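Local coordinates for protein EH1AB1 (Metagenome, PDB 6I8F) that hydrolyses esters, probably by way of a serine nucleophile carried on an alpha/beta hydrolase fold, at residues Gly74-Ile79 against Asp132-Pro137; Gly103-Gly108 against Ala143-Gly148; Ala150-Ile155 against Gln186-Ala191; Met180-Cys185 against Leu248-Ala253. All blocks are in the same frame, centred on the assembly; numbering follows the deposited sequence.

Overall arrangement
The four contacts are linked through helices 143-157 and 176-190. Contacts 1 and 2 lie close, their centres about 8 Å apart, and are joined by a salt bridge from R134 to D147 and a probable hydrogen bond from A136 N to F105 O, 2.8 Å long. Contacts 2 and 3 both use helix 143-157, with centres about 15 Å apart. Contacts 3 and 4 share helix 176-190, with centres about 12 Å apart, and a probable hydrogen bond of 2.9 Å joins Q186 NE2 to P250 O. M180 of that helix also packs on contacts 1 and 2. The probable active site, a Ser-His-Asp triad of S175, H300 and D270, lies near contact 2, where F105 approaches these residues without touching them.

Contact 1 (Gly74-Ile79 against Asp132-Pro137); sequences GPASEI and DYRLAP
A76 and S77 meet R134 by van der Waals packing. The methyl of A76 lies over one face of the guanidinium, with CB 3.5 Å from NH1 of R134. The hydroxyl of S77 instead comes alongside the aliphatic part of the chain, OG standing 3.5 Å from R134 CD. A bend at chi3 (-65°) turns the planar end of R134 so that one face lies against A76 CB. Farther along, I79 CG2 rests 3.7 Å from the backbone O of D132. No hydrogen bond joins the two segments; the polar groups are engaged otherwise. S77 OG donates to E78 O at 2.9 Å, approaching from above the carbonyl plane, and a 2.6 Å backbone bond from G74 N to S77 O closes the turn. R134 NE forms a salt bridge with D147, and D132 pairs with R80. A leucine in place of R134 would probably leave the D147 carboxylate without its charged mate and uncover the A76 methyl. The 74-79 segment makes the turn between strands 66-73 and 78-85 at the antiparallel end of the sheet, whereas 132-137 leaves the adjoining strand 127-132 towards helix 143-157, whose D147 and A150 also touch P75.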
loop_
_atom_site.group_PDB
_atom_site.type_symbol
_atom_site.label_atom_id
_atom_site.label_comp_id
_atom_site.label_asym_id
_atom_site.label_seq_id
_atom_site.Cartn_x
_atom_site.Cartn_y
_atom_site.Cartn_z
ATOM N N GLY A 74 7.345 -33.115 -5.928
ATOM C CA GLY A 74 7.257 -32.562 -4.589
ATOM C C GLY A 74 7.720 -33.587 -3.562
ATOM O O GLY A 74 8.193 -34.656 -3.942
ATOM N N PRO A 75 7.562 -33.315 -2.244
ATOM C CA PRO A 75 7.997 -34.252 -1.205
ATOM C C PRO A 75 7.337 -35.638 -1.305
ATOM O O PRO A 75 7.993 -36.634 -1.075
ATOM C CB PRO A 75 7.580 -33.586 0.118
ATOM C CG PRO A 75 7.384 -32.124 -0.227
ATOM C CD PRO A 75 6.959 -32.099 -1.680
ATOM N N ALA A 76 6.045 -35.682 -1.633
ATOM C CA ALA A 76 5.298 -36.925 -1.588
ATOM C C ALA A 76 4.380 -37.098 -2.805
ATOM O O ALA A 76 3.526 -37.979 -2.791
ATOM C CB ALA A 76 4.506 -36.957 -0.306
ATOM N N SER A 77 4.552 -36.277 -3.847
ATOM C CA SER A 77 3.682 -36.309 -5.023
ATOM C C SER A 77 4.211 -35.338 -6.079
ATOM O O SER A 77 5.167 -34.604 -5.854
ATOM C CB SER A 77 2.239 -35.977 -4.683
ATOM O OG SER A 77 2.054 -34.575 -4.514
ATOM N N GLU A 78 3.555 -35.353 -7.236
ATOM C CA GLU A 78 3.730 -34.314 -8.222
ATOM C C GLU A 78 3.083 -33.036 -7.671
ATOM O O GLU A 78 2.050 -33.089 -6.999
ATOM C CB GLU A 78 3.115 -34.735 -9.558
ATOM C CG GLU A 78 3.607 -33.903 -10.723
ATOM C CD GLU A 78 2.739 -33.961 -11.965
ATOM O OE1 GLU A 78 1.628 -34.521 -11.892
ATOM O OE2 GLU A 78 3.180 -33.436 -13.003
ATOM N N ILE A 79 3.737 -31.899 -7.907
ATOM C CA ILE A 79 3.116 -30.599 -7.713
ATOM C C ILE A 79 3.020 -29.932 -9.081
ATOM O O ILE A 79 4.016 -29.783 -9.764
ATOM C CB ILE A 79 3.899 -29.734 -6.714
ATOM C CG1 ILE A 79 4.001 -30.414 -5.346
ATOM C CG2 ILE A 79 3.271 -28.346 -6.613
ATOM C CD1 ILE A 79 5.084 -29.830 -4.469
ATOM N N ASP A 132 -0.484 -25.868 -7.356
ATOM C CA ASP A 132 -1.495 -26.865 -7.066
ATOM C C ASP A 132 -0.947 -27.790 -5.968
ATOM O O ASP A 132 -0.358 -28.822 -6.245
ATOM C CB ASP A 132 -1.864 -27.621 -8.342
ATOM C CG ASP A 132 -3.253 -28.229 -8.340
ATOM O OD1 ASP A 132 -3.985 -28.077 -7.327
ATOM O OD2 ASP A 132 -3.601 -28.846 -9.364
ATOM N N TYR A 133 -1.099 -27.358 -4.717
ATOM C CA TYR A 133 -0.614 -28.097 -3.566
ATOM C C TYR A 133 -1.670 -29.132 -3.135
ATOM O O TYR A 133 -2.879 -28.946 -3.369
ATOM C CB TYR A 133 -0.267 -27.114 -2.451
ATOM C CG TYR A 133 -1.391 -26.202 -2.027
ATOM C CD1 TYR A 133 -1.516 -24.920 -2.547
ATOM C CD2 TYR A 133 -2.312 -26.608 -1.083
ATOM C CE1 TYR A 133 -2.533 -24.073 -2.150
ATOM C CE2 TYR A 133 -3.337 -25.776 -0.675
ATOM C CZ TYR A 133 -3.448 -24.502 -1.205
ATOM O OH TYR A 133 -4.464 -23.687 -0.796
ATOM N N ARG A 134 -1.208 -30.222 -2.512
ATOM C CA ARG A 134 -2.098 -31.267 -1.961
ATOM C C ARG A 134 -3.064 -30.657 -0.950
ATOM O O ARG A 134 -2.676 -29.764 -0.200
ATOM C CB ARG A 134 -1.310 -32.363 -1.239
ATOM C CG ARG A 134 -0.606 -33.312 -2.191
ATOM C CD ARG A 134 0.257 -34.319 -1.466
ATOM N NE ARG A 134 1.358 -33.669 -0.783
ATOM C CZ ARG A 134 1.981 -34.166 0.273
ATOM N NH1 ARG A 134 1.597 -35.332 0.778
ATOM N NH2 ARG A 134 2.976 -33.491 0.819
ATOM N N LEU A 135 -4.294 -31.187 -0.935
ATOM C CA LEU A 135 -5.387 -30.695 -0.104
ATOM C C LEU A 135 -5.843 -31.777 0.889
ATOM O O LEU A 135 -5.704 -32.990 0.644
ATOM C CB LEU A 135 -6.534 -30.270 -1.025
ATOM C CG LEU A 135 -6.220 -29.170 -2.044
ATOM C CD1 LEU A 135 -7.327 -29.062 -3.084
ATOM C CD2 LEU A 135 -6.017 -27.833 -1.357
ATOM N N ALA A 136 -6.387 -31.308 2.018
ATOM C CA ALA A 136 -7.132 -32.111 3.001
ATOM C C ALA A 136 -8.566 -32.288 2.503
ATOM O O ALA A 136 -9.045 -31.447 1.746
ATOM C CB ALA A 136 -7.110 -31.408 4.339
ATOM N N PRO A 137 -9.266 -33.354 2.932
ATOM C CA PRO A 137 -8.835 -34.283 3.971
ATOM C C PRO A 137 -7.819 -35.348 3.533
ATOM O O PRO A 137 -7.213 -35.983 4.385
ATOM C CB PRO A 137 -10.129 -34.978 4.440
ATOM C CG PRO A 137 -11.061 -34.855 3.266
ATOM C CD PRO A 137 -10.688 -33.534 2.621
#

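Contact 2 (Gly103-Gly108 against Ala143-Gly148); sequences GGFVIG and APIDDG
F105 contributes about half of the surface buried here, its ring meeting the first turn of helix 143-157 at P144 and I145, which share the rest. Ring atom CD1 of F105 lies 3.8 Å from P144 CB, while the neighbouring CE1 is 3.9 Å from I145 CD1. The two partners meet adjacent ring carbons. Both approaches to the ring are slanted, and the contact is wholly apolar. In I145, CG1 stands beside the backbone N (chi1 -68°) and a second turn at chi2 (-57°) carries the terminal CD1 to the ring, although the side chain does not start out in that direction. F105 itself projects from a tight turn in which G103 O accepts from both V106 N and I107 N, each at 2.9 Å; its own phi is positive (66°), as is that of G104. Y236 stacks on the F105 ring, and M180 and A176 of helix 176-190 add further packing. G103, G104 and F105 end an HGGGF sequence, as in the hormone-sensitive lipase family of alpha/beta hydrolases, whose glycine-rich loop forms the oxyanion hole, consistent with the same role here.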
loop_
_atom_site.group_PDB
_atom_site.type_symbol
_atom_site.label_atom_id
_atom_site.label_comp_id
_atom_site.label_asym_id
_atom_site.label_seq_id
_atom_site.Cartn_x
_atom_site.Cartn_y
_atom_site.Cartn_z
ATOM N N GLY A 103 -8.873 -21.531 0.003
ATOM C CA GLY A 103 -9.851 -22.617 0.078
ATOM C C GLY A 103 -9.708 -23.473 1.331
ATOM O O GLY A 103 -10.058 -24.664 1.327
ATOM N N GLY A 104 -9.156 -22.898 2.400
ATOM C CA GLY A 104 -9.110 -23.547 3.702
ATOM C C GLY A 104 -8.257 -24.812 3.732
ATOM O O GLY A 104 -8.417 -25.623 4.656
ATOM N N PHE A 105 -7.352 -24.963 2.751
ATOM C CA PHE A 105 -6.505 -26.144 2.560
ATOM C C PHE A 105 -7.341 -27.388 2.178
ATOM O O PHE A 105 -6.852 -28.525 2.254
ATOM C CB PHE A 105 -5.648 -26.398 3.807
ATOM C CG PHE A 105 -4.741 -25.266 4.248
ATOM C CD1 PHE A 105 -3.579 -24.975 3.558
ATOM C CD2 PHE A 105 -5.024 -24.528 5.389
ATOM C CE1 PHE A 105 -2.739 -23.950 3.978
ATOM C CE2 PHE A 105 -4.195 -23.486 5.792
ATOM C CZ PHE A 105 -3.041 -23.210 5.094
ATOM N N VAL A 106 -8.582 -27.181 1.722
ATOM C CA VAL A 106 -9.509 -28.292 1.400
ATOM C C VAL A 106 -10.052 -28.155 -0.029
ATOM O O VAL A 106 -10.285 -29.169 -0.684
ATOM C CB VAL A 106 -10.661 -28.392 2.421
ATOM C CG1 VAL A 106 -11.694 -29.443 2.026
ATOM C CG2 VAL A 106 -10.140 -28.671 3.822
ATOM N N ILE A 107 -10.279 -26.918 -0.493
ATOM C CA ILE A 107 -10.813 -26.654 -1.837
ATOM C C ILE A 107 -9.937 -25.599 -2.528
ATOM O O ILE A 107 -8.917 -25.171 -1.987
ATOM C CB ILE A 107 -12.287 -26.215 -1.752
ATOM C CG1 ILE A 107 -12.433 -24.825 -1.121
ATOM C CG2 ILE A 107 -13.117 -27.266 -1.024
ATOM C CD1 ILE A 107 -13.854 -24.373 -0.970
ATOM N N GLY A 108 -10.362 -25.176 -3.720
ATOM C CA GLY A 108 -9.567 -24.299 -4.570
ATOM C C GLY A 108 -8.511 -25.078 -5.330
ATOM O O GLY A 108 -8.052 -26.144 -4.900
ATOM N N ALA A 143 0.803 -31.536 5.198
ATOM C CA ALA A 143 1.074 -31.840 3.770
ATOM C C ALA A 143 0.952 -30.589 2.897
ATOM O O ALA A 143 1.808 -30.330 2.057
ATOM C CB ALA A 143 0.143 -32.927 3.283
ATOM N N PRO A 144 -0.122 -29.784 2.997
ATOM C CA PRO A 144 -0.255 -28.630 2.102
ATOM C C PRO A 144 0.874 -27.592 2.268
ATOM O O PRO A 144 1.407 -27.079 1.282
ATOM C CB PRO A 144 -1.647 -28.082 2.451
ATOM C CG PRO A 144 -2.366 -29.281 3.056
ATOM C CD PRO A 144 -1.292 -29.975 3.863
ATOM N N ILE A 145 1.240 -27.316 3.519
ATOM C CA ILE A 145 2.333 -26.412 3.873
ATOM C C ILE A 145 3.646 -26.976 3.321
ATOM O O ILE A 145 4.458 -26.222 2.795
ATOM C CB ILE A 145 2.381 -26.191 5.404
ATOM C CG1 ILE A 145 1.169 -25.406 5.908
ATOM C CG2 ILE A 145 3.698 -25.553 5.859
ATOM C CD1 ILE A 145 0.963 -24.070 5.261
ATOM N N ASP A 146 3.846 -28.291 3.478
ATOM C CA ASP A 146 5.033 -28.975 2.972
ATOM C C ASP A 146 5.180 -28.722 1.467
ATOM O O ASP A 146 6.274 -28.406 1.004
ATOM C CB ASP A 146 5.012 -30.479 3.265
ATOM C CG ASP A 146 5.310 -30.843 4.717
ATOM O OD1 ASP A 146 5.755 -29.969 5.477
ATOM O OD2 ASP A 146 5.092 -31.998 5.075
ATOM N N ASP A 147 4.080 -28.864 0.720
ATOM C CA ASP A 147 4.075 -28.636 -0.730
ATOM C C ASP A 147 4.382 -27.168 -1.037
ATOM O O ASP A 147 5.122 -26.878 -1.963
ATOM C CB ASP A 147 2.739 -29.042 -1.359
ATOM C CG ASP A 147 2.564 -30.544 -1.485
ATOM O OD1 ASP A 147 1.500 -30.966 -1.962
ATOM O OD2 ASP A 147 3.493 -31.285 -1.091
ATOM N N GLY A 148 3.790 -26.251 -0.265
ATOM C CA GLY A 148 3.995 -24.811 -0.482
ATOM C C GLY A 148 5.467 -24.446 -0.360
ATOM O O GLY A 148 6.040 -23.752 -1.203
#

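Contact 3 (Ala150-Ile155 against Gln186-Ala191); sequences AAFRHI and QACRDA
The ring of F152 reaches across from helix 143-157 to the thiol of C188 on helix 176-190. The sulfur sits beside the CD2-CE2 bond, with SG 3.7 Å from CE2 of F152, and it is 4.7 Å from the ring centroid. Its direction lies 67° off the ring normal, a slanted sulfur-aromatic contact in which the thiol does not sit squarely over the ring. F152 has CG anti to its own backbone N (chi1 171°), which extends the phenyl group away from its helix and toward helix 176-190. F152 also packs on I98 and Y100 of strand 94-100 and on L169 and V171 of strand 169-174, and V184 and P196 touch it as well. The contact therefore belongs to the helix-on-sheet layer of the alpha/beta hydrolase fold, in which helices 143-157 and 176-190 lie side by side against the parallel strands; the latter helix follows the probable nucleophile elbow around S175. A looser touch lies at the margin. The extended chain of R153 brings NH2 to 4.0 Å from A191 CB, and the methyl approaches the rim of the guanidinium, roughly level with it. The charge of R153 is taken up by E193, just after helix 176-190, which forms a salt bridge with R153 NE. On the 186-191 segment, R189 grips its neighbour D190 side-on: NE and NH2 both donate to OD1, with NE of R189 3.0 Å from OD1 of D190 and the oxygen close to the guanidinium plane.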
loop_
_atom_site.group_PDB
_atom_site.type_symbol
_atom_site.label_atom_id
_atom_site.label_comp_id
_atom_site.label_asym_id
_atom_site.label_seq_id
_atom_site.Cartn_x
_atom_site.Cartn_y
_atom_site.Cartn_z
ATOM N N ALA A 150 7.984 -26.655 -0.543
ATOM C CA ALA A 150 8.784 -27.356 -1.573
ATOM C C ALA A 150 8.695 -26.607 -2.914
ATOM O O ALA A 150 9.679 -26.519 -3.640
ATOM C CB ALA A 150 8.363 -28.802 -1.721
ATOM N N ALA A 151 7.516 -26.063 -3.232
ATOM C CA ALA A 151 7.321 -25.308 -4.487
ATOM C C ALA A 151 8.258 -24.091 -4.538
ATOM O O ALA A 151 8.920 -23.838 -5.561
ATOM C CB ALA A 151 5.878 -24.892 -4.617
ATOM N N PHE A 152 8.317 -23.335 -3.438
ATOM C CA PHE A 152 9.161 -22.143 -3.383
ATOM C C PHE A 152 10.645 -22.521 -3.491
ATOM O O PHE A 152 11.395 -21.918 -4.268
ATOM C CB PHE A 152 8.930 -21.315 -2.118
ATOM C CG PHE A 152 9.961 -20.228 -1.989
ATOM C CD1 PHE A 152 9.921 -19.125 -2.824
ATOM C CD2 PHE A 152 11.037 -20.368 -1.130
ATOM C CE1 PHE A 152 10.920 -18.163 -2.774
ATOM C CE2 PHE A 152 12.030 -19.401 -1.073
ATOM C CZ PHE A 152 11.965 -18.296 -1.890
ATOM N N ARG A 153 11.078 -23.508 -2.698
ATOM C CA ARG A 153 12.494 -23.944 -2.721
ATOM C C ARG A 153 12.854 -24.411 -4.144
ATOM O O ARG A 153 13.895 -24.074 -4.662
ATOM C CB ARG A 153 12.747 -25.052 -1.692
ATOM C CG ARG A 153 12.712 -24.614 -0.236
ATOM C CD ARG A 153 13.111 -25.742 0.705
ATOM N NE ARG A 153 13.247 -25.307 2.093
ATOM C CZ ARG A 153 12.984 -26.055 3.173
ATOM N NH1 ARG A 153 12.433 -27.254 3.042
ATOM N NH2 ARG A 153 13.259 -25.593 4.384
ATOM N N HIS A 154 11.963 -25.175 -4.782
ATOM C CA HIS A 154 12.231 -25.743 -6.111
ATOM C C HIS A 154 12.357 -24.639 -7.176
ATOM O O HIS A 154 13.265 -24.660 -8.015
ATOM C CB HIS A 154 11.146 -26.750 -6.490
ATOM C CG HIS A 154 11.363 -27.360 -7.834
ATOM N ND1 HIS A 154 12.244 -28.411 -8.032
ATOM C CD2 HIS A 154 10.858 -27.046 -9.046
ATOM C CE1 HIS A 154 12.250 -28.736 -9.311
ATOM N NE2 HIS A 154 11.403 -27.914 -9.956
ATOM N N ILE A 155 11.420 -23.687 -7.169
ATOM C CA ILE A 155 11.465 -22.561 -8.131
ATOM C C ILE A 155 12.671 -21.657 -7.828
ATOM O O ILE A 155 13.371 -21.242 -8.757
ATOM C CB ILE A 155 10.126 -21.812 -8.150
ATOM C CG1 ILE A 155 9.040 -22.729 -8.726
ATOM C CG2 ILE A 155 10.258 -20.500 -8.913
ATOM C CD1 ILE A 155 7.628 -22.379 -8.325
ATOM N N GLN A 186 8.714 -17.685 6.951
ATOM C CA GLN A 186 9.216 -18.028 8.296
ATOM C C GLN A 186 10.034 -19.325 8.245
ATOM O O GLN A 186 11.083 -19.404 8.890
ATOM C CB GLN A 186 8.081 -18.153 9.311
ATOM C CG GLN A 186 7.516 -16.819 9.746
ATOM C CD GLN A 186 6.621 -16.982 10.945
ATOM O OE1 GLN A 186 6.750 -17.949 11.697
ATOM N NE2 GLN A 186 5.703 -16.043 11.119
ATOM N N ALA A 187 9.579 -20.290 7.437
ATOM C CA ALA A 187 10.247 -21.600 7.285
ATOM C C ALA A 187 11.655 -21.429 6.713
ATOM O O ALA A 187 12.627 -21.939 7.277
ATOM C CB ALA A 187 9.429 -22.510 6.419
ATOM N N CYS A 188 11.766 -20.680 5.612
ATOM C CA CYS A 188 13.074 -20.394 5.018
ATOM C C CYS A 188 13.975 -19.659 6.016
ATOM O O CYS A 188 15.159 -19.984 6.163
ATOM C CB CYS A 188 12.947 -19.570 3.748
ATOM S SG CYS A 188 12.126 -20.504 2.439
ATOM N N ARG A 189 13.417 -18.665 6.702
ATOM C CA ARG A 189 14.216 -17.901 7.623
ATOM C C ARG A 189 14.717 -18.819 8.750
ATOM O O ARG A 189 15.903 -18.814 9.066
ATOM C CB ARG A 189 13.437 -16.726 8.214
ATOM C CG ARG A 189 14.316 -15.856 9.095
ATOM C CD ARG A 189 13.566 -15.108 10.157
ATOM N NE ARG A 189 12.749 -15.926 11.040
ATOM C CZ ARG A 189 11.856 -15.396 11.852
ATOM N NH1 ARG A 189 11.749 -14.080 11.896
ATOM N NH2 ARG A 189 11.066 -16.153 12.589
ATOM N N ASP A 190 13.816 -19.609 9.343
ATOM C CA ASP A 190 14.167 -20.452 10.492
ATOM C C ASP A 190 15.160 -21.553 10.084
ATOM O O ASP A 190 15.935 -22.012 10.913
ATOM C CB ASP A 190 12.921 -21.029 11.161
ATOM C CG ASP A 190 12.049 -19.954 11.786
ATOM O OD1 ASP A 190 12.496 -18.799 11.806
ATOM O OD2 ASP A 190 10.927 -20.277 12.232
ATOM N N ALA A 191 15.153 -21.955 8.812
ATOM C CA ALA A 191 16.058 -22.995 8.306
ATOM C C ALA A 191 17.402 -22.405 7.850
ATOM O O ALA A 191 18.277 -23.149 7.420
ATOM C CB ALA A 191 15.382 -23.727 7.180
#

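Contact 4 (Met180-Cys185 against Leu248-Ala253); sequences MAAVVC and LSPLLA
V183 and P250 set their side chains at about a right angle to each other. The CG2 methyl of V183 touches the pyrrolidine ring, lying 4.0 Å from P250 CG and about as far from CB, so that it meets the bond between these two ring carbons. A second, looser touch comes from the preceding residue, the methyl of A182, whose CB is 4.4 Å from the same CG of P250. The first torsion of V183 (chi1 166°) divides its branches: CG2, beside the backbone N, faces the proline, while CG1 packs against I145 of helix 143-157. V183 thus touches a neighbouring helix with one methyl and the loop with the other. Both segments fall within the alpha/beta hydrolase fold, and the contact joins helix 176-190, which follows the probable nucleophile elbow, to the connection that runs from helix 230-236 to strand 262-267. Y279 of helix 273-285 touches both A182 and P250. P250 opens a short 3-10 turn, in which L252 N bonds to S249 O at 3.0 Å and A253 N to P250 O at 3.2 Å. Just before it, the buried hydroxyl of S249 is satisfied by L243 O and the backbone N of S208. On other sides of the helix, M180 packs on Y100 and Y133, and V184 on Y100 and I149.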
loop_
_atom_site.group_PDB
_atom_site.type_symbol
_atom_site.label_atom_id
_atom_site.label_comp_id
_atom_site.label_asym_id
_atom_site.label_seq_id
_atom_site.Cartn_x
_atom_site.Cartn_y
_atom_site.Cartn_z
ATOM N N MET A 180 -0.128 -19.779 4.026
ATOM C CA MET A 180 0.940 -20.563 3.389
ATOM C C MET A 180 2.122 -19.652 3.055
ATOM O O MET A 180 3.261 -19.982 3.354
ATOM C CB MET A 180 0.460 -21.238 2.102
ATOM C CG MET A 180 1.384 -22.358 1.643
ATOM S SD MET A 180 0.647 -23.439 0.389
ATOM C CE MET A 180 -0.624 -24.278 1.326
ATOM N N ALA A 181 1.834 -18.513 2.409
ATOM C CA ALA A 181 2.870 -17.573 2.014
ATOM C C ALA A 181 3.625 -17.088 3.256
ATOM O O ALA A 181 4.840 -17.068 3.261
ATOM C CB ALA A 181 2.281 -16.419 1.231
ATOM N N ALA A 182 2.897 -16.709 4.309
ATOM C CA ALA A 182 3.552 -16.208 5.519
ATOM C C ALA A 182 4.479 -17.283 6.096
ATOM O O ALA A 182 5.614 -17.002 6.521
ATOM C CB ALA A 182 2.524 -15.775 6.533
ATOM N N VAL A 183 3.975 -18.516 6.125
ATOM C CA VAL A 183 4.676 -19.639 6.741
ATOM C C VAL A 183 5.913 -19.989 5.914
ATOM O O VAL A 183 6.948 -20.273 6.496
ATOM C CB VAL A 183 3.737 -20.841 6.941
ATOM C CG1 VAL A 183 4.499 -22.126 7.250
ATOM C CG2 VAL A 183 2.720 -20.551 8.027
ATOM N N VAL A 184 5.808 -19.956 4.575
ATOM C CA VAL A 184 6.968 -20.222 3.711
ATOM C C VAL A 184 8.121 -19.283 4.086
ATOM O O VAL A 184 9.266 -19.716 4.183
ATOM C CB VAL A 184 6.637 -20.119 2.207
ATOM C CG1 VAL A 184 7.896 -20.118 1.348
ATOM C CG2 VAL A 184 5.699 -21.231 1.762
ATOM N N CYS A 185 7.817 -17.995 4.275
ATOM C CA CYS A 185 8.854 -17.000 4.614
ATOM C C CYS A 185 9.528 -17.345 5.947
ATOM O O CYS A 185 10.765 -17.302 6.042
ATOM C CB CYS A 185 8.281 -15.596 4.692
ATOM S SG CYS A 185 7.669 -14.997 3.094
ATOM N N LEU A 248 0.558 -23.319 11.803
ATOM C CA LEU A 248 -0.872 -22.999 11.929
ATOM C C LEU A 248 -1.086 -21.557 12.404
ATOM O O LEU A 248 -2.173 -21.013 12.247
ATOM C CB LEU A 248 -1.515 -23.946 12.948
ATOM C CG LEU A 248 -1.652 -25.414 12.555
ATOM C CD1 LEU A 248 -2.131 -26.224 13.753
ATOM C CD2 LEU A 248 -2.615 -25.588 11.395
ATOM N N SER A 249 -0.092 -21.005 13.104
ATOM C CA SER A 249 -0.239 -19.770 13.862
ATOM C C SER A 249 1.008 -18.909 13.695
ATOM O O SER A 249 1.711 -18.633 14.669
ATOM C CB SER A 249 -0.525 -20.083 15.314
ATOM O OG SER A 249 -1.801 -20.691 15.445
ATOM N N PRO A 250 1.333 -18.466 12.457
ATOM C CA PRO A 250 2.563 -17.711 12.224
ATOM C C PRO A 250 2.624 -16.372 12.979
ATOM O O PRO A 250 3.728 -15.860 13.219
ATOM C CB PRO A 250 2.593 -17.516 10.696
ATOM C CG PRO A 250 1.145 -17.680 10.252
ATOM C CD PRO A 250 0.560 -18.691 11.220
ATOM N N LEU A 251 1.466 -15.826 13.370
ATOM C CA LEU A 251 1.409 -14.617 14.191
ATOM C C LEU A 251 2.202 -14.783 15.500
ATOM O O LEU A 251 2.665 -13.784 16.063
ATOM C CB LEU A 251 -0.047 -14.259 14.498
ATOM C CG LEU A 251 -0.267 -12.964 15.286
ATOM C CD1 LEU A 251 0.317 -11.764 14.551
ATOM C CD2 LEU A 251 -1.738 -12.748 15.567
ATOM N N LEU A 252 2.367 -16.023 15.983
ATOM C CA LEU A 252 2.947 -16.256 17.305
ATOM C C LEU A 252 4.472 -16.364 17.240
ATOM O O LEU A 252 5.082 -16.612 18.251
ATOM C CB LEU A 252 2.354 -17.537 17.907
ATOM C CG LEU A 252 0.829 -17.583 17.993
ATOM C CD1 LEU A 252 0.364 -18.905 18.586
ATOM C CD2 LEU A 252 0.285 -16.426 18.817
ATOM N N ALA A 253 5.097 -16.181 16.074
ATOM C CA ALA A 253 6.563 -16.174 16.023
ATOM C C ALA A 253 7.120 -15.181 17.055
ATOM O O ALA A 253 6.547 -14.113 17.311
ATOM C CB ALA A 253 7.058 -15.853 14.639
#